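Local coordinates for 3-methylornithine synthase (Methanosarcina barkeri, PDB 3T7V), which isomerises L-lysine to (3R)-3-methyl-D-ornithine by radical SAM chemistry, using a [4Fe-4S] cluster and S-adenosylmethionine, as a step of pyrrolysine biosynthesis, at residues Q170-T175 with I216-L221; L221-M226 with S263-M268; P275-L280 with V297-P302; E281-M286 with V328-I333. All coordinates share one frame; numbering follows the deposited sequence.

Interaction 1 (Q170-T175 with I216-L221); sequences QETYDT and IESTIL. With SAM (S-adenosylmethionine), chain C.
Ser218 and Asp174 join helix 216-228, on the outside of this radical SAM TIM barrel, to the loop that follows strand 163-167. The polar side of the contact is compact. Ser218 OG donates to Asp174 OD2 across 2.9 Å, using the oxygen's anti lone pair. Asp174 CG stands opposite its own backbone N (chi1 174°), which carries the carboxylate over to the serine while OD1 makes a weak cap at Glu176 N. Thr172 OG1 accepts from Asp174 N in an ST turn, and one water ties it to Ser218, lying 2.7 Å from Thr172 OG1. Toward solvent the fit is looser: Leu221, exposed, merely rests its CD1 4.1 Å from Asp174 CA. Beside it, the Tyr173 ring leads away from residues 216-221, further along the helix toward Met226, and its OH bonds to Asp206. At the inner end of the loop Glu171 grips the cofactor ribose, OE1 accepting from SAM O2' at 2.7 Å, and also pairs with Arg182. With an alanine here, both ribose hydroxyls would probably lose this acceptor and Arg182 a carboxylate partner. The shorter of the two ribose bonds, 2.5 Å, runs from SAM O3' to Glu171 OE2.

Interaction 2 (L221-M226 with S263-M268); sequences LSLRGM and SVLRLM
The guanidinium of Arg224, whose NH1 lies 3.8 Å from Met268 CE, is gripped elsewhere by two groups: Asp25 forms a salt bridge at NE, and the carbonyl of Leu23 takes a hydrogen bond from NH2. It closes one end of a packing between neighbouring outer helices of the TIM barrel, 216-228 and 258-268, which are joined in the chain through strand 233-238. The two helical segments run in broadly the same direction, 36° apart, with axes 11.7 Å from each other, so side chains must fill the space between them. Leu223 does most of this filling. One branch crosses Val264 at about a right angle, CD1 meeting CG1 of that valine at 3.9 Å. The other turns toward Leu265, and there Leu223 CD2 and Leu265 CD2 are pressed to 3.5 Å, tighter than normal methyl contact. Below its branches, Leu223 CB receives the sulfur of Met268 at 3.8 Å. The thioether of that methionine bends at its last torsion (chi3 65°), which swings the methyl across to Arg224 and close to the carbonyl oxygen of Leu223. Ile208, from strand 203-210, touches both Leu223 and Met226 from the barrel wall, while Leu28 of helix 25-32 touches Arg224 and Val264. Met226 completes the seam, its bent chain setting CE 3.8 Å from Leu265 CD2, across that leucine at roughly a right angle.

Interaction 3 (P275-L280 with V297-P302); sequences PASLDL and VTSILP. With MD0 (5-amino-D-isoleucine), chain D.
Ser277 and Thr298, paired on adjacent parallel strands of the TIM barrel, share the carboxylate of the bound amino acid. Ser277 OG donates to MD0 OXT at 2.6 Å and Thr298 OG1 to MD0 O at 2.8 Å, one hydroxyl for each oxygen. Both belong to the binding site for (3R)-3-methyl-D-ornithine, at the C-terminal ends of the two strands of a beta-alpha-beta unit (strand 275-277, helix 278-291, strand 296-300). Thr298 holds its hydroxyl in the crowded position between backbone N and carbonyl carbon (chi1 70°), which presents OG1 to the ligand and leaves CG2 for Pro275 CB, 3.6 Å away. Ser277 OG has a second task: as N-cap of the helix it accepts from Asp279 N at 3.0 Å, a bond that would be expected to polarise the hydroxyl further toward the carboxylate. The alpha-amino group is held beside this, MD0 N donating to Ser299 OG at 2.8 Å and weakly to Asp279 OD2. Arg322 pairs with OD1 of Asp279, and the backbone N atoms of Val310 and Ala311 reach OD2, so both oxygens of this aspartate are held in place. Beneath the ligand the strands are joined by Thr298 N to Ala276 O, with the donor well above the carbonyl plane, and by a straighter bond, 2.9 Å and 170°, from Leu278 N to Thr298 O. Away from the ligand, Leu278, at the start of helix 278-291, packs against the second strand, crossing its neighbours obliquely, CD1 beside Ile300 CG1 and CD2 3.8 Å from Val297 CG1.

Interaction 4 (E281-M286 with V328-I333); sequences EGIDGM and VRRLEI
Arg330 meets Asp284 in a salt bridge at the outer margin of the contact. NH1 donates to Asp284 OD1 over 2.9 Å in an almost perfectly straight line (179°), the oxygen lying at the guanidinium edge, in its plane, and being approached nearly along its own C-O axis. The carboxylate is turned 36° from the guanidinium. Van der Waals contact over the flat group comes next: Ile283 CG2 sits 3.7 Å above the guanidinium plane of Arg330, over its centre. The arginine chain, bent at both chi2 and chi3, curls round so that CB and CG touch the same methyl. These residues link two outer helices of the TIM barrel, 278-291 and 324-334, whose segments run 23° from parallel with axes 10.6 Å apart. Ser326 and Val327 of helix 324-334 extend the cover on Ile283. Were a serine to stand in place of Arg330, Asp284 would probably be left without this charge partner and a gap would open over the Ile283 methyl. Purely apolar contact lies deeper, where Met286 slides past Arg330 in the opposite sense, CE 3.8 Å from CG of the arginine. Met286 CE, swung round by a bend at its last torsion, lies 4.1 Å from Leu331 CD2.

Overall arrangement
The four contacts form two pairs on one barrel. Interactions 1 and 2 share helix 216-228 and Leu221; their centres are 10 Å apart, and Ser222 OG lies 2.9 Å from Tyr173 N, a probable hydrogen bond between them. Interactions 3 and 4 share helix 278-291, also with centres 10 Å apart, and Met286 SD of the latter packs 3.7 Å from Val297 CG1 of the former. Across the barrel, interactions 1 and 3 have centres 24 Å apart, yet they serve one active site: interaction 1 binds the cofactor ribose, interaction 3 the carboxylate and alpha-amino group of the amino acid. Interactions 2 and 4 lie on the helical shell, where the side chains of Met226 and Met286 are about 12 Å and 11 Å from that amino acid.

Interaction 1 (Q170-T175 with I216-L221)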
# COMPACT_ATOMS: atom_id res chain seq x y z
N GLN A 170 -6.64 6.69 2.99
CA GLN A 170 -7.54 7.85 2.86
C GLN A 170 -7.62 8.40 1.41
O GLN A 170 -8.61 9.08 1.06
CB GLN A 170 -7.05 8.99 3.73
CG GLN A 170 -8.18 9.98 4.08
CD GLN A 170 -9.24 9.43 5.01
OE1 GLN A 170 -9.01 8.48 5.73
NE2 GLN A 170 -10.40 10.10 5.05
N GLU A 171 -6.57 8.11 0.59
CA GLU A 171 -6.46 8.60 -0.84
C GLU A 171 -6.05 10.08 -0.91
O GLU A 171 -5.11 10.45 -1.62
CB GLU A 171 -7.69 8.44 -1.73
CG GLU A 171 -8.44 7.14 -1.63
CD GLU A 171 -7.56 5.96 -1.77
OE1 GLU A 171 -6.39 5.96 -2.28
OE2 GLU A 171 -8.03 4.91 -1.31
N THR A 172 -6.75 10.89 -0.15
CA THR A 172 -6.42 12.32 -0.06
C THR A 172 -7.02 12.85 1.25
O THR A 172 -8.13 12.46 1.63
CB THR A 172 -7.00 13.09 -1.27
OG1 THR A 172 -6.72 14.46 -1.13
CG2 THR A 172 -8.51 12.91 -1.41
N TYR A 173 -6.38 13.83 1.84
CA TYR A 173 -6.99 14.62 2.91
C TYR A 173 -7.55 15.97 2.46
O TYR A 173 -8.00 16.78 3.30
CB TYR A 173 -5.98 14.88 4.06
CG TYR A 173 -5.76 13.62 4.86
CD1 TYR A 173 -4.93 12.58 4.40
CD2 TYR A 173 -6.40 13.47 6.06
CE1 TYR A 173 -4.81 11.36 5.13
CE2 TYR A 173 -6.26 12.28 6.82
CZ TYR A 173 -5.47 11.27 6.34
OH TYR A 173 -5.38 10.11 7.07
N ASP A 174 -7.55 16.20 1.14
CA ASP A 174 -8.19 17.39 0.59
C ASP A 174 -9.67 17.04 0.42
O ASP A 174 -10.03 16.17 -0.37
CB ASP A 174 -7.52 17.60 -0.78
CG ASP A 174 -8.12 18.69 -1.59
OD1 ASP A 174 -9.20 19.21 -1.26
OD2 ASP A 174 -7.38 19.06 -2.61
N THR A 175 -10.54 17.66 1.23
CA THR A 175 -11.93 17.26 1.27
C THR A 175 -12.68 17.43 -0.05
O THR A 175 -13.49 16.49 -0.44
CB THR A 175 -12.63 17.89 2.48
OG1 THR A 175 -12.31 19.29 2.52
CG2 THR A 175 -12.01 17.27 3.70
N ILE A 216 0.35 20.57 -5.85
CA ILE A 216 1.28 20.58 -4.70
C ILE A 216 0.55 20.86 -3.43
O ILE A 216 0.83 20.17 -2.43
CB ILE A 216 2.43 21.59 -4.94
CG1 ILE A 216 3.34 21.06 -6.00
CG2 ILE A 216 3.17 21.98 -3.66
CD1 ILE A 216 4.39 22.05 -6.50
N GLU A 217 -0.34 21.86 -3.40
CA GLU A 217 -1.01 22.21 -2.10
C GLU A 217 -1.86 21.02 -1.60
O GLU A 217 -1.89 20.77 -0.38
CB GLU A 217 -1.80 23.51 -2.27
CG GLU A 217 -0.80 24.68 -2.38
CD GLU A 217 -1.52 26.03 -2.35
OE1 GLU A 217 -2.68 26.12 -2.93
OE2 GLU A 217 -0.91 26.94 -1.74
N SER A 218 -2.57 20.37 -2.51
CA SER A 218 -3.43 19.21 -2.11
C SER A 218 -2.54 18.11 -1.55
O SER A 218 -2.90 17.49 -0.52
CB SER A 218 -4.09 18.72 -3.40
OG SER A 218 -4.91 17.62 -3.19
N THR A 219 -1.39 17.89 -2.16
CA THR A 219 -0.46 16.87 -1.71
C THR A 219 0.08 17.21 -0.33
O THR A 219 0.22 16.29 0.51
CB THR A 219 0.66 16.73 -2.74
OG1 THR A 219 0.05 16.39 -4.01
CG2 THR A 219 1.65 15.63 -2.31
N ILE A 220 0.45 18.48 -0.09
CA ILE A 220 0.89 18.84 1.28
C ILE A 220 -0.18 18.60 2.31
O ILE A 220 0.13 18.08 3.39
CB ILE A 220 1.37 20.31 1.26
CG1 ILE A 220 2.58 20.34 0.35
CG2 ILE A 220 1.70 20.75 2.67
CD1 ILE A 220 3.11 21.78 0.21
N LEU A 221 -1.45 18.96 2.00
CA LEU A 221 -2.57 18.73 2.92
C LEU A 221 -2.64 17.21 3.21
O LEU A 221 -2.78 16.81 4.36
CB LEU A 221 -3.90 19.13 2.30
CG LEU A 221 -4.39 20.58 2.16
CD1 LEU A 221 -5.82 20.59 1.56
CD2 LEU A 221 -4.41 21.12 3.59
N SAM C . -11.77 -2.09 -1.00
CA SAM C . -10.90 -1.76 0.03
C SAM C . -10.57 -0.32 0.12
O SAM C . -10.98 0.47 -0.75
OXT SAM C . -9.95 0.06 1.18
CB SAM C . -9.61 -2.11 -0.23
CG SAM C . -9.00 -1.96 -1.56
SD SAM C . -7.42 -1.01 -1.50
CE SAM C . -6.26 -2.25 -2.02
C5' SAM C . -7.55 -0.03 -2.98
C4' SAM C . -6.82 1.09 -2.92
O4' SAM C . -6.07 0.58 -4.20
C3' SAM C . -7.46 2.25 -2.99
O3' SAM C . -7.20 2.56 -1.62
C2' SAM C . -6.33 2.89 -3.82
O2' SAM C . -5.35 3.61 -3.01
C1' SAM C . -5.65 1.85 -4.72
N9 SAM C . -6.24 1.90 -6.11
C8 SAM C . -7.48 1.54 -6.55
N7 SAM C . -7.58 1.82 -7.84
C5 SAM C . -6.38 2.36 -8.25
C6 SAM C . -5.94 2.90 -9.46
N6 SAM C . -6.70 2.94 -10.55
N1 SAM C . -4.67 3.33 -9.55
C2 SAM C . -3.84 3.33 -8.46
N3 SAM C . -4.27 2.92 -7.24
C4 SAM C . -5.54 2.41 -7.16
O HOH W 1 -4.26 15.06 -2.19

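Interaction 2 (L221-M226 with S263-M268)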
# COMPACT_ATOMS: atom_id res chain seq x y z
N LEU A 221 -1.45 18.96 2.00
CA LEU A 221 -2.57 18.73 2.92
C LEU A 221 -2.64 17.21 3.21
O LEU A 221 -2.78 16.81 4.36
CB LEU A 221 -3.90 19.13 2.30
CG LEU A 221 -4.39 20.58 2.16
CD1 LEU A 221 -5.82 20.59 1.56
CD2 LEU A 221 -4.41 21.12 3.59
N SER A 222 -2.40 16.40 2.20
CA SER A 222 -2.47 14.95 2.42
C SER A 222 -1.30 14.39 3.18
O SER A 222 -1.48 13.53 4.06
CB SER A 222 -2.60 14.23 1.10
OG SER A 222 -3.86 14.56 0.55
N LEU A 223 -0.11 14.91 2.91
CA LEU A 223 1.06 14.48 3.72
C LEU A 223 0.91 14.87 5.21
O LEU A 223 1.19 14.05 6.12
CB LEU A 223 2.38 15.09 3.18
CG LEU A 223 2.72 14.53 1.76
CD1 LEU A 223 3.82 15.42 1.12
CD2 LEU A 223 3.28 13.10 1.84
N ARG A 224 0.46 16.11 5.48
CA ARG A 224 0.28 16.54 6.83
C ARG A 224 -0.88 15.74 7.46
O ARG A 224 -0.81 15.37 8.64
CB ARG A 224 -0.01 18.05 6.89
CG ARG A 224 1.16 18.91 6.45
CD ARG A 224 2.27 18.72 7.43
NE ARG A 224 3.33 19.69 7.09
CZ ARG A 224 4.62 19.50 7.38
NH1 ARG A 224 4.98 18.40 8.02
NH2 ARG A 224 5.53 20.40 7.01
N GLY A 225 -1.95 15.43 6.70
CA GLY A 225 -3.14 14.66 7.21
C GLY A 225 -2.70 13.29 7.62
O GLY A 225 -3.13 12.80 8.70
N MET A 226 -1.86 12.68 6.80
CA MET A 226 -1.33 11.30 7.13
C MET A 226 -0.51 11.31 8.39
O MET A 226 -0.58 10.33 9.12
CB MET A 226 -0.47 10.61 5.98
CG MET A 226 -1.31 10.02 4.86
SD MET A 226 -0.47 8.70 3.88
CE MET A 226 0.73 9.95 3.57
N SER A 263 10.20 9.72 -1.73
CA SER A 263 11.36 10.32 -1.04
C SER A 263 10.92 11.31 0.02
O SER A 263 11.47 11.31 1.11
CB SER A 263 12.25 11.03 -2.03
OG SER A 263 12.75 10.12 -2.99
N VAL A 264 9.90 12.12 -0.27
CA VAL A 264 9.43 13.06 0.74
C VAL A 264 8.85 12.29 1.94
O VAL A 264 9.08 12.66 3.11
CB VAL A 264 8.36 13.99 0.11
CG1 VAL A 264 7.69 14.79 1.20
CG2 VAL A 264 9.09 14.96 -0.86
N LEU A 265 8.12 11.18 1.69
CA LEU A 265 7.59 10.39 2.82
C LEU A 265 8.73 9.85 3.67
O LEU A 265 8.59 9.73 4.89
CB LEU A 265 6.78 9.15 2.29
CG LEU A 265 5.37 9.57 1.80
CD1 LEU A 265 4.72 8.34 1.07
CD2 LEU A 265 4.46 10.03 2.91
N ARG A 266 9.80 9.41 3.00
CA ARG A 266 10.95 8.88 3.81
C ARG A 266 11.57 9.99 4.66
O ARG A 266 12.01 9.72 5.80
CB ARG A 266 11.98 8.26 2.89
CG ARG A 266 13.28 7.76 3.55
CD ARG A 266 12.99 6.77 4.67
NE ARG A 266 12.46 5.53 4.13
CZ ARG A 266 11.79 4.63 4.85
NH1 ARG A 266 11.54 4.79 6.13
NH2 ARG A 266 11.24 3.57 4.22
N LEU A 267 11.55 11.20 4.12
CA LEU A 267 12.17 12.27 4.87
C LEU A 267 11.25 12.73 6.01
O LEU A 267 11.70 13.29 6.97
CB LEU A 267 12.55 13.43 3.91
CG LEU A 267 13.62 13.08 2.85
CD1 LEU A 267 13.86 14.22 1.86
CD2 LEU A 267 14.94 12.75 3.52
N MET A 268 9.93 12.60 5.84
CA MET A 268 8.93 12.92 6.84
C MET A 268 8.69 11.82 7.89
O MET A 268 8.33 12.14 9.02
CB MET A 268 7.55 13.20 6.21
CG MET A 268 7.55 14.49 5.41
SD MET A 268 5.83 14.73 4.81
CE MET A 268 4.89 14.99 6.36

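Interaction 3 (P275-L280 with V297-P302)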
# COMPACT_ATOMS: atom_id res chain seq x y z
N PRO A 275 6.04 1.42 1.06
CA PRO A 275 6.05 0.36 0.04
C PRO A 275 6.57 0.74 -1.28
O PRO A 275 6.34 1.92 -1.76
CB PRO A 275 4.60 -0.08 -0.02
CG PRO A 275 3.80 1.04 0.40
CD PRO A 275 4.66 1.84 1.38
N ALA A 276 7.22 -0.21 -1.93
CA ALA A 276 7.49 -0.17 -3.35
C ALA A 276 6.49 -1.22 -3.94
O ALA A 276 6.73 -2.44 -3.85
CB ALA A 276 8.94 -0.57 -3.59
N SER A 277 5.39 -0.76 -4.53
CA SER A 277 4.36 -1.64 -5.10
C SER A 277 4.68 -2.11 -6.51
O SER A 277 4.99 -1.29 -7.38
CB SER A 277 3.00 -0.91 -5.13
OG SER A 277 2.02 -1.75 -5.79
N LEU A 278 4.57 -3.41 -6.75
CA LEU A 278 4.76 -3.95 -8.12
C LEU A 278 3.53 -3.64 -9.00
O LEU A 278 3.57 -3.82 -10.21
CB LEU A 278 4.87 -5.46 -8.04
CG LEU A 278 6.05 -6.07 -7.27
CD1 LEU A 278 6.20 -7.57 -7.56
CD2 LEU A 278 7.35 -5.38 -7.51
N ASP A 279 2.42 -3.21 -8.37
CA ASP A 279 1.16 -3.07 -9.12
C ASP A 279 1.18 -1.90 -10.14
O ASP A 279 0.35 -1.86 -11.06
CB ASP A 279 0.03 -2.81 -8.09
CG ASP A 279 -1.34 -3.27 -8.52
OD1 ASP A 279 -1.50 -4.14 -9.41
OD2 ASP A 279 -2.29 -2.81 -7.82
N LEU A 280 2.13 -0.98 -9.96
CA LEU A 280 2.13 0.24 -10.76
C LEU A 280 3.06 0.19 -11.99
O LEU A 280 2.72 0.71 -13.07
CB LEU A 280 2.60 1.40 -9.89
CG LEU A 280 1.65 1.39 -8.65
CD1 LEU A 280 2.28 1.93 -7.42
CD2 LEU A 280 0.25 1.88 -9.05
N VAL A 297 8.43 -4.32 -0.24
CA VAL A 297 7.96 -4.56 -1.61
C VAL A 297 6.56 -5.25 -1.45
O VAL A 297 6.41 -6.15 -0.63
CB VAL A 297 8.86 -5.48 -2.41
CG1 VAL A 297 8.34 -5.71 -3.83
CG2 VAL A 297 10.28 -4.89 -2.51
N THR A 298 5.56 -4.66 -2.15
CA THR A 298 4.20 -5.14 -2.02
C THR A 298 3.64 -5.46 -3.40
O THR A 298 4.26 -5.19 -4.43
CB THR A 298 3.29 -4.08 -1.34
OG1 THR A 298 3.07 -2.96 -2.23
CG2 THR A 298 3.88 -3.59 0.02
N SER A 299 2.47 -6.09 -3.36
CA SER A 299 1.80 -6.52 -4.61
C SER A 299 2.57 -7.66 -5.28
O SER A 299 2.53 -7.86 -6.50
CB SER A 299 1.51 -5.40 -5.60
OG SER A 299 0.18 -5.66 -6.22
N ILE A 300 3.29 -8.43 -4.44
CA ILE A 300 3.94 -9.67 -4.89
C ILE A 300 2.83 -10.71 -4.88
O ILE A 300 2.12 -10.87 -3.91
CB ILE A 300 5.06 -10.07 -3.92
CG1 ILE A 300 6.05 -8.90 -3.73
CG2 ILE A 300 5.72 -11.34 -4.47
CD1 ILE A 300 7.14 -9.24 -2.71
N LEU A 301 2.68 -11.46 -5.95
CA LEU A 301 1.63 -12.48 -5.96
C LEU A 301 2.15 -13.83 -5.58
O LEU A 301 3.35 -14.14 -5.77
CB LEU A 301 1.04 -12.57 -7.37
CG LEU A 301 0.34 -11.27 -7.81
CD1 LEU A 301 -0.21 -11.34 -9.24
CD2 LEU A 301 -0.83 -10.86 -6.92
N PRO A 302 1.24 -14.68 -5.04
CA PRO A 302 1.56 -16.07 -4.78
C PRO A 302 2.12 -16.72 -6.09
O PRO A 302 1.75 -16.28 -7.22
CB PRO A 302 0.17 -16.65 -4.45
CG PRO A 302 -0.58 -15.53 -3.80
CD PRO A 302 -0.16 -14.39 -4.75
C MD0 D . -0.37 -3.10 -3.40
N MD0 D . -1.82 -4.17 -5.03
O MD0 D . 0.28 -3.25 -2.35
CA MD0 D . -1.61 -3.91 -3.61
CB MD0 D . -2.85 -3.19 -3.00
CD MD0 D . -3.96 -2.92 -0.68
NE MD0 D . -3.68 -2.92 0.75
CG MD0 D . -2.66 -3.13 -1.46
CG2 MD0 D . -3.09 -1.76 -3.55
OXT MD0 D . -0.05 -2.31 -4.29

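Interaction 4 (E281-M286 with V328-I333)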
# COMPACT_ATOMS: atom_id res chain seq x y z
N GLU A 281 4.23 -0.46 -11.85
CA GLU A 281 5.29 -0.48 -12.87
C GLU A 281 6.10 -1.79 -12.79
O GLU A 281 7.18 -1.93 -13.42
CB GLU A 281 6.18 0.78 -12.74
CG GLU A 281 5.64 2.07 -13.35
CD GLU A 281 6.70 3.20 -13.43
OE1 GLU A 281 7.40 3.53 -12.42
OE2 GLU A 281 6.86 3.76 -14.54
N GLY A 282 5.61 -2.76 -12.01
CA GLY A 282 6.30 -4.07 -11.87
C GLY A 282 7.67 -3.98 -11.21
O GLY A 282 7.95 -3.07 -10.48
N ILE A 283 8.45 -5.04 -11.47
CA ILE A 283 9.78 -5.16 -10.88
C ILE A 283 10.71 -4.01 -11.31
O ILE A 283 11.44 -3.48 -10.49
CB ILE A 283 10.33 -6.60 -11.07
CG1 ILE A 283 9.45 -7.54 -10.20
CG2 ILE A 283 11.76 -6.65 -10.54
CD1 ILE A 283 9.57 -9.05 -10.40
N ASP A 284 10.63 -3.57 -12.56
CA ASP A 284 11.50 -2.42 -12.91
C ASP A 284 11.11 -1.18 -12.08
O ASP A 284 11.95 -0.39 -11.61
CB ASP A 284 11.36 -2.05 -14.41
CG ASP A 284 11.84 -3.16 -15.36
OD1 ASP A 284 12.68 -4.02 -14.95
OD2 ASP A 284 11.43 -3.16 -16.55
N GLY A 285 9.79 -1.01 -11.90
CA GLY A 285 9.29 0.12 -11.12
C GLY A 285 9.70 -0.03 -9.65
O GLY A 285 9.93 0.97 -8.93
N MET A 286 9.79 -1.26 -9.17
CA MET A 286 10.22 -1.55 -7.78
C MET A 286 11.63 -1.00 -7.54
O MET A 286 11.91 -0.42 -6.45
CB MET A 286 10.20 -3.07 -7.52
CG MET A 286 10.66 -3.46 -6.09
SD MET A 286 11.21 -5.19 -6.10
CE MET A 286 12.80 -5.06 -6.98
N VAL A 328 13.37 -11.22 -5.33
CA VAL A 328 14.59 -11.38 -4.54
C VAL A 328 15.81 -11.35 -5.47
O VAL A 328 16.86 -10.81 -5.08
CB VAL A 328 14.50 -12.65 -3.69
CG1 VAL A 328 15.87 -12.95 -3.05
CG2 VAL A 328 13.45 -12.51 -2.59
N ARG A 329 15.68 -11.93 -6.65
CA ARG A 329 16.79 -11.90 -7.67
C ARG A 329 17.12 -10.45 -7.96
O ARG A 329 18.31 -10.09 -8.04
CB ARG A 329 16.34 -12.61 -8.96
CG ARG A 329 17.30 -12.45 -10.14
CD ARG A 329 16.90 -13.28 -11.38
NE ARG A 329 17.81 -13.01 -12.50
CZ ARG A 329 17.71 -13.54 -13.73
NH1 ARG A 329 18.61 -13.22 -14.66
NH2 ARG A 329 16.71 -14.37 -14.04
N ARG A 330 16.08 -9.61 -8.20
CA ARG A 330 16.36 -8.23 -8.56
C ARG A 330 16.96 -7.49 -7.32
O ARG A 330 17.85 -6.64 -7.50
CB ARG A 330 15.09 -7.52 -9.09
CG ARG A 330 15.34 -6.10 -9.58
CD ARG A 330 16.16 -6.06 -10.88
NE ARG A 330 15.44 -6.87 -11.87
CZ ARG A 330 14.62 -6.37 -12.81
NH1 ARG A 330 14.42 -5.06 -12.90
NH2 ARG A 330 14.00 -7.19 -13.66
N LEU A 331 16.47 -7.75 -6.11
CA LEU A 331 17.09 -7.08 -4.92
C LEU A 331 18.59 -7.43 -4.87
O LEU A 331 19.39 -6.56 -4.51
CB LEU A 331 16.47 -7.62 -3.62
CG LEU A 331 14.98 -7.23 -3.57
CD1 LEU A 331 14.47 -7.85 -2.27
CD2 LEU A 331 14.80 -5.73 -3.46
N GLU A 332 18.94 -8.70 -5.13
CA GLU A 332 20.36 -9.11 -5.09
C GLU A 332 21.22 -8.26 -6.06
O GLU A 332 22.33 -7.73 -5.69
CB GLU A 332 20.49 -10.60 -5.37
CG GLU A 332 21.94 -11.06 -5.10
CD GLU A 332 22.24 -12.51 -5.50
OE1 GLU A 332 21.93 -12.90 -6.67
OE2 GLU A 332 22.81 -13.25 -4.66
N ILE A 333 20.72 -8.10 -7.28
CA ILE A 333 21.35 -7.22 -8.30
C ILE A 333 21.55 -5.79 -7.78
O ILE A 333 22.59 -5.14 -8.02
CB ILE A 333 20.50 -7.24 -9.58
CG1 ILE A 333 20.74 -8.56 -10.31
CG2 ILE A 333 20.77 -6.03 -10.45
CD1 ILE A 333 19.69 -8.91 -11.35